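Local coordinates for protein phosphatidylserine synthase (Haemophilus influenzae, PDB 3HSI) that belongs to the phospholipase D superfamily of enzymes, its chain folded into two large mixed beta sheets with helices packed against them, at residues 58-63 / 67-72; 75-80 / 124-129; 265-268 / 273-276. All blocks are in the same frame, centred on the assembly; numbering follows the deposited sequence.

Interaction 1: residues 58-63 / 67-72; sequences LYWQKD and QEILDE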
loop_
_atom_site.group_PDB
_atom_site.type_symbol
_atom_site.label_atom_id
_atom_site.label_comp_id
_atom_site.label_asym_id
_atom_site.label_seq_id
_atom_site.Cartn_x
_atom_site.Cartn_y
_atom_site.Cartn_z
ATOM N N LEU C 58 18.167 -4.325 9.002
ATOM C CA LEU C 58 17.636 -3.389 8.018
ATOM C C LEU C 58 18.803 -2.860 7.161
ATOM O O LEU C 58 18.751 -2.879 5.922
ATOM C CB LEU C 58 16.916 -2.233 8.690
ATOM C CG LEU C 58 16.342 -1.156 7.725
ATOM C CD1 LEU C 58 15.379 -1.744 6.671
ATOM C CD2 LEU C 58 15.655 0.007 8.509
ATOM N N TYR C 59 19.886 -2.451 7.806
ATOM C CA TYR C 59 21.031 -2.002 7.041
ATOM C C TYR C 59 22.314 -2.194 7.786
ATOM O O TYR C 59 22.310 -2.439 8.986
ATOM C CB TYR C 59 20.869 -0.544 6.603
ATOM C CG TYR C 59 20.698 0.479 7.713
ATOM C CD1 TYR C 59 21.795 1.166 8.218
ATOM C CD2 TYR C 59 19.433 0.802 8.210
ATOM C CE1 TYR C 59 21.645 2.134 9.191
ATOM C CE2 TYR C 59 19.270 1.766 9.190
ATOM C CZ TYR C 59 20.384 2.428 9.680
ATOM O OH TYR C 59 20.255 3.395 10.649
ATOM N N TRP C 60 23.422 -2.096 7.054
ATOM C CA TRP C 60 24.730 -2.126 7.631
ATOM C C TRP C 60 25.499 -0.999 6.934
ATOM O O TRP C 60 25.830 -1.077 5.749
ATOM C CB TRP C 60 25.349 -3.493 7.396
ATOM C CG TRP C 60 26.689 -3.696 7.976
ATOM C CD1 TRP C 60 27.725 -2.803 8.012
ATOM C CD2 TRP C 60 27.187 -4.912 8.543
ATOM N NE1 TRP C 60 28.832 -3.385 8.578
ATOM C CE2 TRP C 60 28.527 -4.679 8.917
ATOM C CE3 TRP C 60 26.626 -6.182 8.764
ATOM C CZ2 TRP C 60 29.327 -5.672 9.505
ATOM C CZ3 TRP C 60 27.423 -7.173 9.348
ATOM C CH2 TRP C 60 28.748 -6.900 9.732
ATOM N N GLN C 61 25.752 0.066 7.696
ATOM C CA GLN C 61 26.220 1.334 7.140
ATOM C C GLN C 61 27.734 1.364 6.954
ATOM O O GLN C 61 28.485 0.832 7.764
ATOM C CB GLN C 61 25.803 2.456 8.080
ATOM C CG GLN C 61 26.051 3.854 7.582
ATOM C CD GLN C 61 25.099 4.236 6.450
ATOM O OE1 GLN C 61 24.007 3.678 6.313
ATOM N NE2 GLN C 61 25.516 5.179 5.631
ATOM N N LYS C 62 28.166 2.027 5.898
ATOM C CA LYS C 62 29.584 2.242 5.641
ATOM C C LYS C 62 30.358 3.150 6.636
ATOM O O LYS C 62 31.491 3.516 6.350
ATOM C CB LYS C 62 29.746 2.829 4.242
ATOM C CG LYS C 62 28.913 4.085 4.036
ATOM C CD LYS C 62 29.179 4.754 2.694
ATOM C CE LYS C 62 28.737 6.233 2.788
ATOM N NZ LYS C 62 29.240 7.057 1.657
ATOM N N ASP C 63 29.783 3.552 7.759
ATOM C CA ASP C 63 30.478 4.508 8.620
ATOM C C ASP C 63 31.532 3.780 9.477
ATOM O O ASP C 63 31.875 2.633 9.193
ATOM C CB ASP C 63 29.464 5.288 9.462
ATOM C CG ASP C 63 28.597 4.369 10.332
ATOM O OD1 ASP C 63 29.017 3.206 10.557
ATOM O OD2 ASP C 63 27.524 4.814 10.815
ATOM N N GLN C 67 32.545 -0.314 9.650
ATOM C CA GLN C 67 33.849 -0.713 9.208
ATOM C C GLN C 67 34.550 -1.567 10.257
ATOM O O GLN C 67 35.195 -2.560 9.917
ATOM C CB GLN C 67 34.704 0.523 8.887
ATOM C CG GLN C 67 36.129 0.204 8.384
ATOM C CD GLN C 67 36.143 -0.387 6.970
ATOM O OE1 GLN C 67 35.752 0.275 6.003
ATOM N NE2 GLN C 67 36.564 -1.657 6.849
ATOM N N GLU C 68 34.439 -1.168 11.518
ATOM C CA GLU C 68 35.028 -1.927 12.615
ATOM C C GLU C 68 34.387 -3.317 12.672
ATOM O O GLU C 68 35.092 -4.324 12.793
ATOM C CB GLU C 68 34.818 -1.202 13.927
ATOM C CG GLU C 68 35.675 -1.756 15.058
ATOM C CD GLU C 68 35.501 -1.006 16.367
ATOM O OE1 GLU C 68 34.910 0.107 16.377
ATOM O OE2 GLU C 68 35.963 -1.545 17.402
ATOM N N ILE C 69 33.073 -3.390 12.514
ATOM C CA ILE C 69 32.424 -4.702 12.581
ATOM C C ILE C 69 32.812 -5.561 11.391
ATOM O O ILE C 69 33.167 -6.736 11.570
ATOM C CB ILE C 69 30.882 -4.635 12.757
ATOM C CG1 ILE C 69 30.496 -3.835 14.012
ATOM C CG2 ILE C 69 30.285 -6.042 12.828
ATOM C CD1 ILE C 69 31.338 -4.143 15.268
ATOM N N LEU C 70 32.787 -4.980 10.190
ATOM C CA LEU C 70 33.124 -5.746 8.981
ATOM C C LEU C 70 34.578 -6.207 8.999
ATOM O O LEU C 70 34.882 -7.316 8.552
ATOM C CB LEU C 70 32.811 -4.947 7.730
ATOM C CG LEU C 70 32.905 -5.684 6.395
ATOM C CD1 LEU C 70 32.098 -6.987 6.456
ATOM C CD2 LEU C 70 32.431 -4.798 5.242
ATOM N N ASP C 71 35.463 -5.366 9.532
ATOM C CA ASP C 71 36.862 -5.750 9.785
ATOM C C ASP C 71 37.014 -6.979 10.672
ATOM O O ASP C 71 37.880 -7.817 10.407
ATOM C CB ASP C 71 37.633 -4.610 10.424
ATOM C CG ASP C 71 37.983 -3.539 9.441
ATOM O OD1 ASP C 71 37.988 -3.831 8.222
ATOM O OD2 ASP C 71 38.236 -2.400 9.876
ATOM N N GLU C 72 36.204 -7.057 11.735
ATOM C CA GLU C 72 36.173 -8.240 12.596
ATOM C C GLU C 72 35.773 -9.499 11.829
ATOM O O GLU C 72 36.384 -10.556 12.027
ATOM C CB GLU C 72 35.274 -8.058 13.825
ATOM C CG GLU C 72 35.739 -6.988 14.820
ATOM C CD GLU C 72 37.033 -7.313 15.524
ATOM O OE1 GLU C 72 37.461 -8.492 15.580
ATOM O OE2 GLU C 72 37.652 -6.352 16.022
#
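Trp60 and Asp63 meet the first turns of helix 64-79 in a buried contact, part apolar and part main-chain, where the loop after strand 52-56 turns into the helix. With CG anti to the backbone N (chi1 -178°), the Trp60 indole projects toward the helix and sets its benzo edge against the Ile69-Leu70 backbone. Atom CZ2 lies 3.5 Å from Ile69 CG2, which approaches obliquely, and 3.6 Å from Leu70 N, which sits at the ring edge in the plane of the indole. Leu70 CB adds a looser contact, 4.0 Å from Trp60 CZ2. Tryptophan suits this place because it is both apolar and a donor: NE1 bonds to Gly66 O, which would help hold the ring in this rotation. Branched Ile69 carries its CG2 methyl to the indole while also packing on Ile43 and Ile46 of helix 35-48.

Asp63 is the N-cap. Its carbonyl O receives Gln67 N at 3.1 Å with an N-H...O angle of 146°, the first helical bond of this turn, while OD1 takes Gly66 N and OD2 takes Asn161 N. A short carboxylate fits here, as it can accept from main-chain N-H groups and would be favoured by the positive end of the helix dipole. Strand, capped helix and the following parallel strand 84-90 make a beta-alpha-beta crossover, a standard unit of alpha/beta folds.

Interaction 2: residues 75-80 / 124-129; sequences RVKQEN and PNMFFG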
loop_
_atom_site.group_PDB
_atom_site.type_symbol
_atom_site.label_atom_id
_atom_site.label_comp_id
_atom_site.label_asym_id
_atom_site.label_seq_id
_atom_site.Cartn_x
_atom_site.Cartn_y
_atom_site.Cartn_z
ATOM N N ARG C 75 38.548 -10.643 9.448
ATOM C CA ARG C 75 39.623 -11.220 10.224
ATOM C C ARG C 75 39.319 -12.685 10.586
ATOM O O ARG C 75 40.184 -13.544 10.393
ATOM C CB ARG C 75 39.920 -10.350 11.448
ATOM C CG ARG C 75 40.957 -10.901 12.408
ATOM C CD ARG C 75 41.018 -9.986 13.639
ATOM N NE ARG C 75 41.643 -10.559 14.844
ATOM C CZ ARG C 75 41.097 -11.488 15.637
ATOM N NH1 ARG C 75 39.909 -12.039 15.350
ATOM N NH2 ARG C 75 41.765 -11.896 16.715
ATOM N N VAL C 76 38.105 -12.983 11.071
ATOM C CA VAL C 76 37.799 -14.362 11.465
ATOM C C VAL C 76 37.687 -15.259 10.250
ATOM O O VAL C 76 38.088 -16.432 10.298
ATOM C CB VAL C 76 36.548 -14.533 12.380
ATOM C CG1 VAL C 76 36.864 -14.026 13.735
ATOM C CG2 VAL C 76 35.292 -13.876 11.791
ATOM N N LYS C 77 37.159 -14.680 9.169
ATOM C CA LYS C 77 36.987 -15.362 7.901
ATOM C C LYS C 77 38.331 -15.690 7.253
ATOM O O LYS C 77 38.467 -16.708 6.597
ATOM C CB LYS C 77 36.124 -14.521 6.976
ATOM C CG LYS C 77 35.901 -15.131 5.631
ATOM C CD LYS C 77 35.027 -16.384 5.693
ATOM C CE LYS C 77 35.198 -17.170 4.417
ATOM N NZ LYS C 77 34.274 -18.331 4.365
ATOM N N GLN C 78 39.328 -14.838 7.447
ATOM C CA GLN C 78 40.640 -15.124 6.924
ATOM C C GLN C 78 41.376 -16.204 7.752
ATOM O O GLN C 78 42.183 -16.939 7.201
ATOM C CB GLN C 78 41.473 -13.848 6.618
ATOM C CG GLN C 78 42.124 -13.161 7.804
ATOM C CD GLN C 78 42.494 -11.688 7.542
ATOM O OE1 GLN C 78 42.295 -11.159 6.445
ATOM N NE2 GLN C 78 43.033 -11.025 8.567
ATOM N N GLU C 79 41.059 -16.274 9.047
ATOM C CA GLU C 79 41.539 -17.325 9.955
ATOM C C GLU C 79 40.810 -18.671 9.746
ATOM O O GLU C 79 41.394 -19.732 9.966
ATOM C CB GLU C 79 41.378 -16.877 11.419
ATOM C CG GLU C 79 42.026 -15.535 11.761
ATOM C CD GLU C 79 41.596 -14.958 13.126
ATOM O OE1 GLU C 79 40.438 -15.170 13.554
ATOM O OE2 GLU C 79 42.426 -14.273 13.773
ATOM N N ASN C 80 39.537 -18.612 9.331
ATOM C CA ASN C 80 38.653 -19.798 9.181
ATOM C C ASN C 80 37.992 -19.791 7.792
ATOM O O ASN C 80 36.873 -19.288 7.648
ATOM C CB ASN C 80 37.538 -19.815 10.256
ATOM C CG ASN C 80 38.073 -19.683 11.704
ATOM O OD1 ASN C 80 38.468 -20.675 12.328
ATOM N ND2 ASN C 80 38.071 -18.458 12.236
ATOM N N PRO C 124 34.208 -15.512 -1.132
ATOM C CA PRO C 124 32.799 -15.779 -1.348
ATOM C C PRO C 124 31.939 -14.502 -1.257
ATOM O O PRO C 124 32.420 -13.444 -0.847
ATOM C CB PRO C 124 32.473 -16.717 -0.190
ATOM C CG PRO C 124 33.279 -16.161 0.925
ATOM C CD PRO C 124 34.583 -15.716 0.281
ATOM N N ASN C 125 30.680 -14.607 -1.659
ATOM C CA ASN C 125 29.698 -13.554 -1.407
ATOM C C ASN C 125 29.259 -13.663 0.045
ATOM O O ASN C 125 28.993 -14.768 0.520
ATOM C CB ASN C 125 28.468 -13.759 -2.297
ATOM C CG ASN C 125 28.783 -13.655 -3.784
ATOM O OD1 ASN C 125 29.481 -12.751 -4.219
ATOM N ND2 ASN C 125 28.217 -14.551 -4.568
HETATM N N MSE C 126 29.198 -12.525 0.737
HETATM C CA MSE C 126 28.778 -12.469 2.139
HETATM C C MSE C 126 27.586 -11.536 2.383
HETATM O O MSE C 126 26.815 -11.751 3.322
HETATM C CB MSE C 126 29.954 -12.072 3.035
HETATM C CG MSE C 126 31.095 -13.069 2.963
HETATM SE SE MSE C 126 32.426 -12.876 4.352
HETATM C CE MSE C 126 33.000 -14.703 4.311
ATOM N N PHE C 127 27.438 -10.518 1.538
ATOM C CA PHE C 127 26.358 -9.545 1.655
ATOM C C PHE C 127 25.288 -9.760 0.613
ATOM O O PHE C 127 25.549 -9.703 -0.594
ATOM C CB PHE C 127 26.889 -8.114 1.523
ATOM C CG PHE C 127 27.601 -7.632 2.735
ATOM C CD1 PHE C 127 26.897 -7.067 3.779
ATOM C CD2 PHE C 127 28.976 -7.764 2.837
ATOM C CE1 PHE C 127 27.548 -6.638 4.915
ATOM C CE2 PHE C 127 29.636 -7.329 3.960
ATOM C CZ PHE C 127 28.917 -6.778 5.013
ATOM N N PHE C 128 24.071 -9.982 1.096
ATOM C CA PHE C 128 22.938 -10.245 0.242
ATOM C C PHE C 128 21.813 -9.251 0.486
ATOM O O PHE C 128 21.478 -8.969 1.625
ATOM C CB PHE C 128 22.453 -11.680 0.466
ATOM C CG PHE C 128 23.519 -12.722 0.227
ATOM C CD1 PHE C 128 23.689 -13.289 -1.034
ATOM C CD2 PHE C 128 24.387 -13.111 1.270
ATOM C CE1 PHE C 128 24.682 -14.239 -1.243
ATOM C CE2 PHE C 128 25.387 -14.062 1.046
ATOM C CZ PHE C 128 25.514 -14.630 -0.196
ATOM N N GLY C 129 21.227 -8.746 -0.595
ATOM C CA GLY C 129 20.125 -7.780 -0.523
ATOM C C GLY C 129 18.773 -8.464 -0.704
ATOM O O GLY C 129 18.551 -9.177 -1.688
#
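Lys77 and Pro124 meet in the alpha/beta layer formed by helix 64-79 and strands 84-90 and 127-130, where the last turn of the helix faces the loop entering strand 127-130. That strand pairs in parallel with strand 84-90, the one that follows the helix, so the contact ties the end of the helix to the approach of a neighbouring strand. Lys77 starts out trans to its amide nitrogen (chi1 179°) and then bends at chi2 (68°), which swings the methylenes out toward the loop. Its CE lies 4.1 Å from Pro124 CG, and the lysine chain runs antiparallel to the proline side chain where they pass. Proline suits this place because its compact, rigid ring gives the lysine methylenes an apolar surface and restrains the loop backbone. Met126, modelled as selenomethionine, meets the same lysine chain; extended beyond CG, it reaches toward the helix. The closest modelled approach of its methyl, to Lys77 CD, is too short to be real and the residue has two conformers, so only the general proximity is secure. Met126 also packs on Val85, and its backbone N, like that of Phe127, donates to Asp205 OD2, which holds the start of the strand.

Asn80 finishes the helix nearby, its ND2 donating to Val76 O at 2.8 Å from a position tilted 25° from the carbonyl plane of Val76.

Lysine suits a boundary of this kind by virtue of its two-part character: the methylenes cover apolar neighbours, while the ammonium end can bond. No hydrogen bond crosses between the two segments, so their cohesion rests on van der Waals contact, with NZ hydrogen-bonded to the carbonyls of Pro81 and Leu83, after the helix.

Interaction 3: residues 265-268 / 273-276; sequences DLFL and KLVI
Phe267 turns its ring with CG anti to the carbonyl carbon (chi1 -85°), while Leu274 extends away from its amide nitrogen (chi1 174°) and then bends at chi2 (60°) to place CD2; together these torsions bring a methyl over an aromatic face. Leu274 CD2 sits 3.9 Å from the centroid of the Phe267 ring and close to its normal, a CH-pi contact; it is shifted toward the rim, nearest to CD1 at 3.8 Å. Two residues further along the strand, Ile276 points the same way and offers its CD1 to the far end of the ring, 3.6 Å from Phe267 CZ. The phenylalanine thus lies roughly perpendicular to both aliphatic chains.

A flat, wide ring suits the helix because it can meet two strand residues at once, and the branched chains of Leu274 and Ile276 supply their terminal methyls to pack against it. Ile291 of helix 285-296 touches all three side chains, and Val368 of strand 367-370 adjoins Phe267 and Leu274, so the named neighbours are all apolar. Helix 258-268 thus packs through its last turn on strand 273-277 of the mixed sheet, a helix-on-sheet interface of the kind that builds the layered alpha/beta core of PLD-like domains.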
loop_
_atom_site.group_PDB
_atom_site.type_symbol
_atom_site.label_atom_id
_atom_site.label_comp_id
_atom_site.label_asym_id
_atom_site.label_seq_id
_atom_site.Cartn_x
_atom_site.Cartn_y
_atom_site.Cartn_z
ATOM N N ASP C 265 -3.444 -10.889 19.966
ATOM C CA ASP C 265 -3.915 -11.790 21.003
ATOM C C ASP C 265 -3.250 -11.555 22.372
ATOM O O ASP C 265 -3.876 -11.770 23.408
ATOM C CB ASP C 265 -3.770 -13.262 20.556
ATOM C CG ASP C 265 -4.742 -13.625 19.408
ATOM O OD1 ASP C 265 -5.726 -12.861 19.169
ATOM O OD2 ASP C 265 -4.539 -14.667 18.742
ATOM N N LEU C 266 -1.991 -11.142 22.366
ATOM C CA LEU C 266 -1.303 -10.768 23.594
ATOM C C LEU C 266 -2.048 -9.598 24.266
ATOM O O LEU C 266 -2.343 -9.651 25.448
ATOM C CB LEU C 266 0.178 -10.460 23.333
ATOM C CG LEU C 266 1.177 -11.622 23.107
ATOM C CD1 LEU C 266 2.559 -11.092 22.670
ATOM C CD2 LEU C 266 1.369 -12.443 24.385
ATOM N N PHE C 267 -2.420 -8.589 23.490
ATOM C CA PHE C 267 -3.142 -7.405 23.988
ATOM C C PHE C 267 -4.526 -7.777 24.510
ATOM O O PHE C 267 -5.001 -7.198 25.484
ATOM C CB PHE C 267 -3.345 -6.382 22.875
ATOM C CG PHE C 267 -2.182 -5.445 22.651
ATOM C CD1 PHE C 267 -2.400 -4.071 22.525
ATOM C CD2 PHE C 267 -0.891 -5.922 22.509
ATOM C CE1 PHE C 267 -1.336 -3.205 22.293
ATOM C CE2 PHE C 267 0.181 -5.054 22.269
ATOM C CZ PHE C 267 -0.048 -3.700 22.160
ATOM N N LEU C 268 -5.195 -8.719 23.851
ATOM C CA LEU C 268 -6.507 -9.147 24.334
ATOM C C LEU C 268 -6.433 -9.968 25.587
ATOM O O LEU C 268 -7.416 -10.059 26.291
ATOM C CB LEU C 268 -7.231 -9.982 23.288
ATOM C CG LEU C 268 -7.767 -9.219 22.096
ATOM C CD1 LEU C 268 -8.055 -10.208 21.013
ATOM C CD2 LEU C 268 -9.002 -8.458 22.514
ATOM N N LYS C 273 -1.619 -6.065 33.624
ATOM C CA LYS C 273 -0.799 -4.945 33.140
ATOM C C LYS C 273 -0.165 -5.251 31.793
ATOM O O LYS C 273 0.280 -6.367 31.538
ATOM C CB LYS C 273 0.264 -4.496 34.186
ATOM C CG LYS C 273 1.170 -3.369 33.672
ATOM C CD LYS C 273 1.533 -2.295 34.723
ATOM C CE LYS C 273 2.928 -1.725 34.472
ATOM N NZ LYS C 273 3.971 -2.704 35.032
ATOM N N LEU C 274 -0.166 -4.243 30.931
ATOM C CA LEU C 274 0.477 -4.295 29.629
ATOM C C LEU C 274 1.524 -3.229 29.619
ATOM O O LEU C 274 1.238 -2.093 29.956
ATOM C CB LEU C 274 -0.542 -3.978 28.533
ATOM C CG LEU C 274 -0.031 -3.843 27.102
ATOM C CD1 LEU C 274 0.619 -5.156 26.679
ATOM C CD2 LEU C 274 -1.232 -3.467 26.139
ATOM N N VAL C 275 2.732 -3.592 29.231
ATOM C CA VAL C 275 3.770 -2.592 29.002
ATOM C C VAL C 275 4.134 -2.619 27.534
ATOM O O VAL C 275 4.282 -3.676 26.962
ATOM C CB VAL C 275 5.049 -2.874 29.864
ATOM C CG1 VAL C 275 6.110 -1.784 29.648
ATOM C CG2 VAL C 275 4.666 -2.959 31.366
ATOM N N ILE C 276 4.317 -1.457 26.935
ATOM C CA ILE C 276 4.651 -1.368 25.521
ATOM C C ILE C 276 5.775 -0.367 25.356
ATOM O O ILE C 276 5.766 0.703 25.983
ATOM C CB ILE C 276 3.446 -0.818 24.727
ATOM C CG1 ILE C 276 2.226 -1.733 24.854
ATOM C CG2 ILE C 276 3.822 -0.588 23.255
ATOM C CD1 ILE C 276 0.899 -1.031 24.365
#

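How the interactions relate
Interactions 1 and 2 share helix 64-79 and lie about 13 Å apart between centres. Phe127 joins them: its CZ is 3.5 Å from Leu70 CD1, and its ring meets that of Trp60 edge-to-face, so the two contacts are linked through one apolar residue. Interaction 3 is about 35 Å from interaction 1 and about 41 Å from interaction 2, centre to centre, on the opposite side of the chain's centre, and belongs to the other mixed sheet. Such a division is consistent with the two-lobed architecture of phospholipase D relatives. The Asp63 end of interaction 1 lies by the family's active-site motif, roughly residues 137-163.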